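Local structure of type C neurotoxin (Clostridium botulinum, 3PME) at residues 235-240 with 405-410; 327-332 with 384-389. The protein probably binds gangliosides and membrane lipids at nerve endings, acting as the receptor-binding domain of a botulinum C/D mosaic neurotoxin. All blocks are in the same frame, centred on the assembly; numbering follows the deposited sequence.

Contact 1: 235-240 with 405-410; sequences TEYYMI and FISRDP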
ATOM      1  N   THR A 235      13.457   5.249   8.504  1.00 19.37           N
ATOM      2  CA  THR A 235      13.521   4.975   7.080  1.00 21.11           C
ATOM      3  C   THR A 235      13.470   6.289   6.310  1.00 18.10           C
ATOM      4  O   THR A 235      12.734   7.210   6.667  1.00 17.89           O
ATOM      5  CB  THR A 235      12.347   4.054   6.656  1.00 20.11           C
ATOM      6  OG1 THR A 235      12.534   2.768   7.256  1.00 24.91           O
ATOM      7  CG2 THR A 235      12.249   3.886   5.132  1.00 24.58           C
ATOM      8  N   GLU A 236      14.246   6.376   5.239  1.00 19.65           N
ATOM      9  CA  GLU A 236      14.192   7.558   4.398  1.00 18.02           C
ATOM     10  C   GLU A 236      12.944   7.524   3.532  1.00 18.18           C
ATOM     11  O   GLU A 236      12.624   6.503   2.915  1.00 21.28           O
ATOM     12  CB  GLU A 236      15.451   7.687   3.541  1.00 21.61           C
ATOM     13  CG  GLU A 236      16.657   8.051   4.393  1.00 19.56           C
ATOM     14  CD  GLU A 236      17.914   8.332   3.588  1.00 25.12           C
ATOM     15  OE1 GLU A 236      17.850   8.318   2.345  1.00 28.41           O
ATOM     16  OE2 GLU A 236      18.966   8.578   4.222  1.00 23.74           O
ATOM     17  N   TYR A 237      12.245   8.649   3.494  1.00 17.11           N
ATOM     18  CA  TYR A 237      11.072   8.790   2.626  1.00 17.62           C
ATOM     19  C   TYR A 237      11.136  10.066   1.835  1.00 19.73           C
ATOM     20  O   TYR A 237      11.512  11.110   2.376  1.00 19.07           O
ATOM     21  CB  TYR A 237       9.780   8.841   3.442  1.00 17.96           C
ATOM     22  CG  TYR A 237       9.494   7.561   4.170  1.00 17.64           C
ATOM     23  CD1 TYR A 237       9.072   6.428   3.477  1.00 17.66           C
ATOM     24  CD2 TYR A 237       9.633   7.480   5.545  1.00 17.30           C
ATOM     25  CE1 TYR A 237       8.808   5.229   4.156  1.00 16.44           C
ATOM     26  CE2 TYR A 237       9.376   6.306   6.217  1.00 19.00           C
ATOM     27  CZ  TYR A 237       8.964   5.185   5.525  1.00 19.11           C
ATOM     28  OH  TYR A 237       8.716   4.026   6.217  1.00 18.03           O
ATOM     29  N   TYR A 238      10.748  10.003   0.568  1.00 17.90           N
ATOM     30  CA  TYR A 238      10.452  11.223  -0.163  1.00 17.34           C
ATOM     31  C   TYR A 238       9.039  11.601   0.214  1.00 18.13           C
ATOM     32  O   TYR A 238       8.062  10.944  -0.196  1.00 18.51           O
ATOM     33  CB  TYR A 238      10.611  11.016  -1.668  1.00 18.43           C
ATOM     34  CG  TYR A 238      12.009  10.558  -2.034  1.00 17.62           C
ATOM     35  CD1 TYR A 238      13.049  11.482  -2.179  1.00 21.32           C
ATOM     36  CD2 TYR A 238      12.297   9.207  -2.200  1.00 19.58           C
ATOM     37  CE1 TYR A 238      14.334  11.060  -2.500  1.00 21.42           C
ATOM     38  CE2 TYR A 238      13.578   8.782  -2.526  1.00 23.27           C
ATOM     39  CZ  TYR A 238      14.587   9.714  -2.666  1.00 22.43           C
ATOM     40  OH  TYR A 238      15.855   9.282  -2.987  1.00 28.25           O
ATOM     41  N   MET A 239       8.932  12.625   1.049  1.00 16.65           N
ATOM     42  CA  MET A 239       7.644  13.090   1.530  1.00 16.78           C
ATOM     43  C   MET A 239       6.973  13.941   0.460  1.00 18.25           C
ATOM     44  O   MET A 239       7.560  14.900  -0.028  1.00 19.07           O
ATOM     45  CB  MET A 239       7.832  13.890   2.813  1.00 18.01           C
ATOM     46  CG  MET A 239       6.549  14.436   3.402  1.00 18.03           C
ATOM     47  SD  MET A 239       6.931  15.260   4.964  1.00 21.52           S
ATOM     48  CE  MET A 239       5.294  15.745   5.505  1.00 23.13           C
ATOM     49  N   ILE A 240       5.756  13.569   0.077  1.00 17.85           N
ATOM     50  CA  ILE A 240       5.022  14.330  -0.917  1.00 18.86           C
ATOM     51  C   ILE A 240       3.625  14.693  -0.443  1.00 17.26           C
ATOM     52  O   ILE A 240       3.006  13.980   0.353  1.00 19.36           O
ATOM     53  CB  ILE A 240       4.902  13.574  -2.268  1.00 19.05           C
ATOM     54  CG1 ILE A 240       4.266  12.197  -2.064  1.00 20.33           C
ATOM     55  CG2 ILE A 240       6.273  13.454  -2.933  1.00 19.57           C
ATOM     56  CD1 ILE A 240       3.664  11.607  -3.346  1.00 23.61           C
ATOM     57  N   PHE A 405       4.417   9.053   1.699  1.00 17.15           N
ATOM     58  CA  PHE A 405       5.827   8.877   2.013  1.00 16.66           C
ATOM     59  C   PHE A 405       6.392   7.787   1.120  1.00 17.58           C
ATOM     60  O   PHE A 405       6.060   6.599   1.266  1.00 17.84           O
ATOM     61  CB  PHE A 405       5.985   8.528   3.491  1.00 16.61           C
ATOM     62  CG  PHE A 405       5.535   9.630   4.410  1.00 17.96           C
ATOM     63  CD1 PHE A 405       6.416  10.620   4.795  1.00 19.00           C
ATOM     64  CD2 PHE A 405       4.224   9.684   4.871  1.00 22.51           C
ATOM     65  CE1 PHE A 405       6.005  11.656   5.628  1.00 21.49           C
ATOM     66  CE2 PHE A 405       3.806  10.716   5.700  1.00 19.41           C
ATOM     67  CZ  PHE A 405       4.703  11.699   6.087  1.00 19.58           C
ATOM     68  N   ILE A 406       7.251   8.183   0.183  1.00 16.28           N
ATOM     69  CA  ILE A 406       7.739   7.216  -0.790  1.00 17.39           C
ATOM     70  C   ILE A 406       9.059   6.628  -0.350  1.00 19.98           C
ATOM     71  O   ILE A 406      10.066   7.326  -0.324  1.00 19.41           O
ATOM     72  CB  ILE A 406       7.906   7.834  -2.184  1.00 18.80           C
ATOM     73  CG1 ILE A 406       6.602   8.493  -2.643  1.00 18.78           C
ATOM     74  CG2 ILE A 406       8.338   6.760  -3.176  1.00 21.61           C
ATOM     75  CD1 ILE A 406       6.756   9.237  -3.961  1.00 22.22           C
ATOM     76  N   SER A 407       9.052   5.346  -0.004  1.00 17.85           N
ATOM     77  CA  SER A 407      10.282   4.633   0.319  1.00 17.58           C
ATOM     78  C   SER A 407      10.916   4.073  -0.957  1.00 19.09           C
ATOM     79  O   SER A 407      10.219   3.811  -1.957  1.00 17.90           O
ATOM     80  CB  SER A 407       9.968   3.488   1.271  1.00 18.44           C
ATOM     81  OG  SER A 407       8.940   2.668   0.696  1.00 18.10           O
ATOM     82  N   ARG A 408      12.229   3.874  -0.927  1.00 18.61           N
ATOM     83  CA  ARG A 408      12.882   3.126  -1.988  1.00 19.72           C
ATOM     84  C   ARG A 408      12.565   1.660  -1.763  1.00 20.91           C
ATOM     85  O   ARG A 408      13.060   1.026  -0.835  1.00 25.54           O
ATOM     86  CB  ARG A 408      14.386   3.397  -1.997  1.00 21.09           C
ATOM     87  CG  ARG A 408      14.679   4.858  -2.307  1.00 25.68           C
ATOM     88  CD  ARG A 408      16.150   5.085  -2.593  1.00 31.77           C
ATOM     89  NE  ARG A 408      16.532   4.564  -3.902  1.00 36.50           N
ATOM     90  CZ  ARG A 408      16.861   5.325  -4.943  1.00 32.60           C
ATOM     91  NH1 ARG A 408      16.862   6.647  -4.828  1.00 36.25           N
ATOM     92  NH2 ARG A 408      17.195   4.761  -6.095  1.00 34.63           N
ATOM     93  N   ASP A 409      11.677   1.141  -2.600  1.00 17.87           N
ATOM     94  CA  ASP A 409      11.127  -0.193  -2.416  1.00 20.67           C
ATOM     95  C   ASP A 409      11.665  -1.088  -3.536  1.00 19.62           C
ATOM     96  O   ASP A 409      11.804  -0.639  -4.667  1.00 21.12           O
ATOM     97  CB  ASP A 409       9.590  -0.092  -2.470  1.00 18.68           C
ATOM     98  CG  ASP A 409       8.898  -1.429  -2.250  1.00 19.63           C
ATOM     99  OD1 ASP A 409       8.490  -1.735  -1.102  1.00 22.30           O
ATOM    100  OD2 ASP A 409       8.767  -2.163  -3.231  1.00 19.44           O
ATOM    101  N   PRO A 410      11.981  -2.360  -3.228  1.00 18.79           N
ATOM    102  CA  PRO A 410      12.599  -3.224  -4.244  1.00 18.96           C
ATOM    103  C   PRO A 410      11.680  -3.502  -5.443  1.00 19.08           C
ATOM    104  O   PRO A 410      12.162  -3.924  -6.498  1.00 20.66           O
ATOM    105  CB  PRO A 410      12.889  -4.524  -3.483  1.00 23.76           C
ATOM    106  CG  PRO A 410      11.993  -4.492  -2.299  1.00 26.16           C
ATOM    107  CD  PRO A 410      11.829  -3.036  -1.936  1.00 20.53           C
TER
HETATM  108  O   HOH W   1      13.529   4.321   1.606  1.00 24.63           O
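M239 carries its CG anti to the backbone N (chi1 180°) and stays extended to its methyl, whereas F405 swings CG beside its own backbone N (chi1 -64°); these torsions lay the two side chains alongside each other, pointing the same way. M239 CG sits 3.6 Å from F405 CE1, and SD meets the ring obliquely in a Met-aromatic contact, a place that suits a slender, polarisable chain. F405 also turns an edge toward the face of Y237 in an offset edge-to-face pair, planes 72° apart, with F405 CB 3.7 Å from Y237 CG. Along one flank of the Y237 ring, CE1 lies 3.6 Å from S407 CB. Both residues are tied down by outside partners: Y237 OH bonds to the backbone N of K232, and S407 OG to D225.

Beneath these side chains runs a short antiparallel ladder. Y238 and I406 form its hydrogen-bonded pair, Y238 N giving to I406 O at 2.9 Å and I406 N to Y238 O at the same length, both bonds nearly straight. Their side chains occupy the face opposite M239 and F405, where I240 CD1 extends the apolar patch to I406 CD1 at 3.9 Å. Past the ladder the backbones separate, and a water bridges them by donating to E236 O and accepting from R408 N. R408 bends at chi3 and directs NH1 to Y238 OH, a weak bond at 3.4 Å; that hydroxyl also pairs with H416 from the engineered tag.

The two-strand ribbon thus joins an early strand of the C-terminal, trefoil-type half to its last one. F405, Y237 and M239 meet on one side, and I406 meets Y238 and I240 on the other, giving it a largely apolar, buried middle, while one bridging water and a single weak arginine-hydroxyl bond take over where E236 and R408 are exposed.

Contact 2: 327-332 with 384-389; sequences YALKLQ and YTPVAV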
ATOM      1  N   TYR A 327       1.270  29.185   8.709  1.00 18.24           N
ATOM      2  CA  TYR A 327       2.667  29.203   9.134  1.00 19.50           C
ATOM      3  C   TYR A 327       3.538  28.388   8.185  1.00 19.16           C
ATOM      4  O   TYR A 327       3.215  27.259   7.826  1.00 19.63           O
ATOM      5  CB  TYR A 327       2.815  28.639  10.551  1.00 18.26           C
ATOM      6  CG  TYR A 327       1.944  29.295  11.584  1.00 21.41           C
ATOM      7  CD1 TYR A 327       2.343  30.471  12.213  1.00 21.31           C
ATOM      8  CD2 TYR A 327       0.733  28.725  11.947  1.00 21.18           C
ATOM      9  CE1 TYR A 327       1.533  31.072  13.165  1.00 20.23           C
ATOM     10  CE2 TYR A 327      -0.072  29.309  12.907  1.00 23.71           C
ATOM     11  CZ  TYR A 327       0.332  30.479  13.506  1.00 24.89           C
ATOM     12  OH  TYR A 327      -0.479  31.057  14.455  1.00 29.04           O
ATOM     13  N   ALA A 328       4.649  28.969   7.773  1.00 18.47           N
ATOM     14  CA  ALA A 328       5.634  28.242   6.997  1.00 19.36           C
ATOM     15  C   ALA A 328       6.356  27.224   7.879  1.00 20.10           C
ATOM     16  O   ALA A 328       6.252  27.246   9.112  1.00 19.64           O
ATOM     17  CB  ALA A 328       6.635  29.214   6.387  1.00 21.03           C
ATOM     18  N   LEU A 329       7.086  26.328   7.223  1.00 17.68           N
ATOM     19  CA  LEU A 329       7.924  25.355   7.914  1.00 18.59           C
ATOM     20  C   LEU A 329       9.378  25.725   7.673  1.00 18.81           C
ATOM     21  O   LEU A 329       9.728  26.250   6.614  1.00 19.24           O
ATOM     22  CB  LEU A 329       7.633  23.956   7.386  1.00 17.30           C
ATOM     23  CG  LEU A 329       6.180  23.512   7.485  1.00 17.93           C
ATOM     24  CD1 LEU A 329       6.102  22.088   6.979  1.00 20.07           C
ATOM     25  CD2 LEU A 329       5.675  23.604   8.921  1.00 20.35           C
ATOM     26  N   LYS A 330      10.234  25.453   8.654  1.00 19.31           N
ATOM     27  CA  LYS A 330      11.638  25.831   8.552  1.00 20.44           C
ATOM     28  C   LYS A 330      12.508  24.681   9.011  1.00 19.14           C
ATOM     29  O   LYS A 330      12.019  23.740   9.624  1.00 19.12           O
ATOM     30  CB  LYS A 330      11.926  27.055   9.437  1.00 22.03           C
ATOM     31  CG  LYS A 330      11.005  28.237   9.160  1.00 27.34           C
ATOM     32  CD  LYS A 330      11.121  29.312  10.223  1.00 28.75           C
ATOM     33  CE  LYS A 330      12.483  29.968  10.202  1.00 35.57           C
ATOM     34  NZ  LYS A 330      12.574  31.046  11.230  1.00 39.26           N
ATOM     35  N   LEU A 331      13.800  24.774   8.707  1.00 19.47           N
ATOM     36  CA  LEU A 331      14.793  23.829   9.211  1.00 18.10           C
ATOM     37  C   LEU A 331      15.489  24.416  10.440  1.00 20.81           C
ATOM     38  O   LEU A 331      15.836  25.604  10.461  1.00 24.49           O
ATOM     39  CB  LEU A 331      15.838  23.522   8.132  1.00 18.77           C
ATOM     40  CG  LEU A 331      15.324  22.794   6.883  1.00 18.01           C
ATOM     41  CD1 LEU A 331      16.443  22.459   5.907  1.00 22.40           C
ATOM     42  CD2 LEU A 331      14.588  21.538   7.306  1.00 19.31           C
ATOM     43  N   GLN A 332      15.702  23.575  11.445  1.00 19.37           N
ATOM     44  CA  GLN A 332      16.412  23.963  12.668  1.00 20.87           C
ATOM     45  C   GLN A 332      17.585  23.012  12.902  1.00 21.42           C
ATOM     46  O   GLN A 332      17.422  21.793  12.861  1.00 20.26           O
ATOM     47  CB  GLN A 332      15.454  23.918  13.868  1.00 22.19           C
ATOM     48  CG  GLN A 332      16.142  24.062  15.225  1.00 25.77           C
ATOM     49  CD  GLN A 332      15.145  24.237  16.349  1.00 25.82           C
ATOM     50  OE1 GLN A 332      14.346  25.181  16.353  1.00 26.29           O
ATOM     51  NE2 GLN A 332      15.169  23.319  17.305  1.00 28.02           N
ATOM     52  N   TYR A 384       4.921  26.914  -4.332  1.00 21.53           N
ATOM     53  CA  TYR A 384       4.222  25.756  -3.788  1.00 20.37           C
ATOM     54  C   TYR A 384       4.833  25.513  -2.415  1.00 19.67           C
ATOM     55  O   TYR A 384       6.052  25.358  -2.304  1.00 20.07           O
ATOM     56  CB  TYR A 384       4.416  24.537  -4.680  1.00 21.23           C
ATOM     57  CG  TYR A 384       3.759  24.621  -6.037  1.00 22.71           C
ATOM     58  CD1 TYR A 384       4.355  25.321  -7.079  1.00 22.17           C
ATOM     59  CD2 TYR A 384       2.563  23.954  -6.288  1.00 23.34           C
ATOM     60  CE1 TYR A 384       3.753  25.370  -8.339  1.00 24.03           C
ATOM     61  CE2 TYR A 384       1.954  24.004  -7.535  1.00 24.20           C
ATOM     62  CZ  TYR A 384       2.565  24.715  -8.551  1.00 25.03           C
ATOM     63  OH  TYR A 384       1.977  24.762  -9.798  1.00 27.05           O
ATOM     64  N   THR A 385       4.000  25.514  -1.378  1.00 18.18           N
ATOM     65  CA  THR A 385       4.523  25.602  -0.013  1.00 19.23           C
ATOM     66  C   THR A 385       3.798  24.630   0.909  1.00 19.38           C
ATOM     67  O   THR A 385       2.565  24.578   0.910  1.00 19.02           O
ATOM     68  CB  THR A 385       4.330  27.026   0.556  1.00 19.13           C
ATOM     69  OG1 THR A 385       4.803  27.999  -0.391  1.00 19.67           O
ATOM     70  CG2 THR A 385       5.069  27.188   1.892  1.00 18.30           C
ATOM     71  N   PRO A 386       4.557  23.844   1.692  1.00 18.22           N
ATOM     72  CA  PRO A 386       3.942  23.107   2.797  1.00 19.67           C
ATOM     73  C   PRO A 386       3.785  24.073   3.972  1.00 19.59           C
ATOM     74  O   PRO A 386       4.750  24.755   4.341  1.00 19.60           O
ATOM     75  CB  PRO A 386       4.985  22.034   3.121  1.00 17.95           C
ATOM     76  CG  PRO A 386       6.315  22.723   2.823  1.00 17.59           C
ATOM     77  CD  PRO A 386       6.023  23.693   1.668  1.00 18.08           C
ATOM     78  N   VAL A 387       2.577  24.146   4.528  1.00 18.05           N
ATOM     79  CA  VAL A 387       2.272  25.092   5.598  1.00 18.37           C
ATOM     80  C   VAL A 387       1.461  24.415   6.687  1.00 17.94           C
ATOM     81  O   VAL A 387       0.806  23.406   6.438  1.00 20.23           O
ATOM     82  CB  VAL A 387       1.469  26.331   5.084  1.00 16.90           C
ATOM     83  CG1 VAL A 387       2.336  27.213   4.189  1.00 17.95           C
ATOM     84  CG2 VAL A 387       0.192  25.897   4.365  1.00 19.94           C
ATOM     85  N   ALA A 388       1.503  24.980   7.890  1.00 18.03           N
ATOM     86  CA  ALA A 388       0.620  24.573   8.973  1.00 17.97           C
ATOM     87  C   ALA A 388      -0.489  25.616   9.091  1.00 19.69           C
ATOM     88  O   ALA A 388      -0.204  26.811   9.228  1.00 20.50           O
ATOM     89  CB  ALA A 388       1.409  24.480  10.279  1.00 19.77           C
ATOM     90  N   VAL A 389      -1.745  25.187   9.004  1.00 19.34           N
ATOM     91  CA  VAL A 389      -2.858  26.139   9.083  1.00 20.52           C
ATOM     92  C   VAL A 389      -3.809  25.862  10.244  1.00 21.80           C
ATOM     93  O   VAL A 389      -4.057  24.709  10.611  1.00 22.27           O
ATOM     94  CB  VAL A 389      -3.679  26.201   7.765  1.00 21.29           C
ATOM     95  CG1 VAL A 389      -2.752  26.330   6.575  1.00 22.04           C
ATOM     96  CG2 VAL A 389      -4.560  24.974   7.607  1.00 22.96           C
TER
HETATM   97  O   HOH W   2       7.080  26.221   4.439  1.00 20.10           O
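P386 meets L329 across the strands, its CB 4.0 Å from L329 CD1, and the two side chains are set at a slant. Proline suits a position where the strands diverge, since it has no N-H that would need a partner, while its carbonyl still serves: P386 O accepts from a water that in turn accepts from L329 N, so the water fills in where the strands have drawn apart. V387 comes next, its CA 3.2 Å from Y327 O in a CA-H...O contact; its branched side chain goes on to L369 and Y373 of strand 366-373. At A388 the backbones pair directly. A388 N gives to Y327 O at 2.9 Å, and Y327 N returns a bond to A388 O at 2.8 Å. The small methyl of A388 lets the tyrosine chain pass beside it: with chi1 at -54°, Y327 brings CD2 to 3.5 Å from A388 O, which lies at the ring edge. The same ring takes a cation-pi contact from R308.

With strand directions 121° apart, the strands splay within the curled sheet of the trefoil-type half. Direct bonding is concentrated at one pair, and a bridging water carries the polar link onward.

How the contacts relate
Both contacts are antiparallel strand pairings in the C-terminal receptor-binding region and both are largely buried, but contact 1 lies nearer the centre of the chain and runs out to exposed E236 and R408, whereas every touching residue of contact 2 is buried. Contact 1 is a two-strand ribbon of its own, contact 2 part of a larger curled sheet, nested in the chain loop that contact 1 closes. Their centres are 20 Å apart, and with nearest atoms about 7 Å apart the two contacts do not touch. Each has one directly hydrogen-bonded backbone pair; contact 1 adds extensive aromatic, sulfur and aliphatic side-chain contacts, contact 2 a smaller set around Y327, A388, L329 and P386.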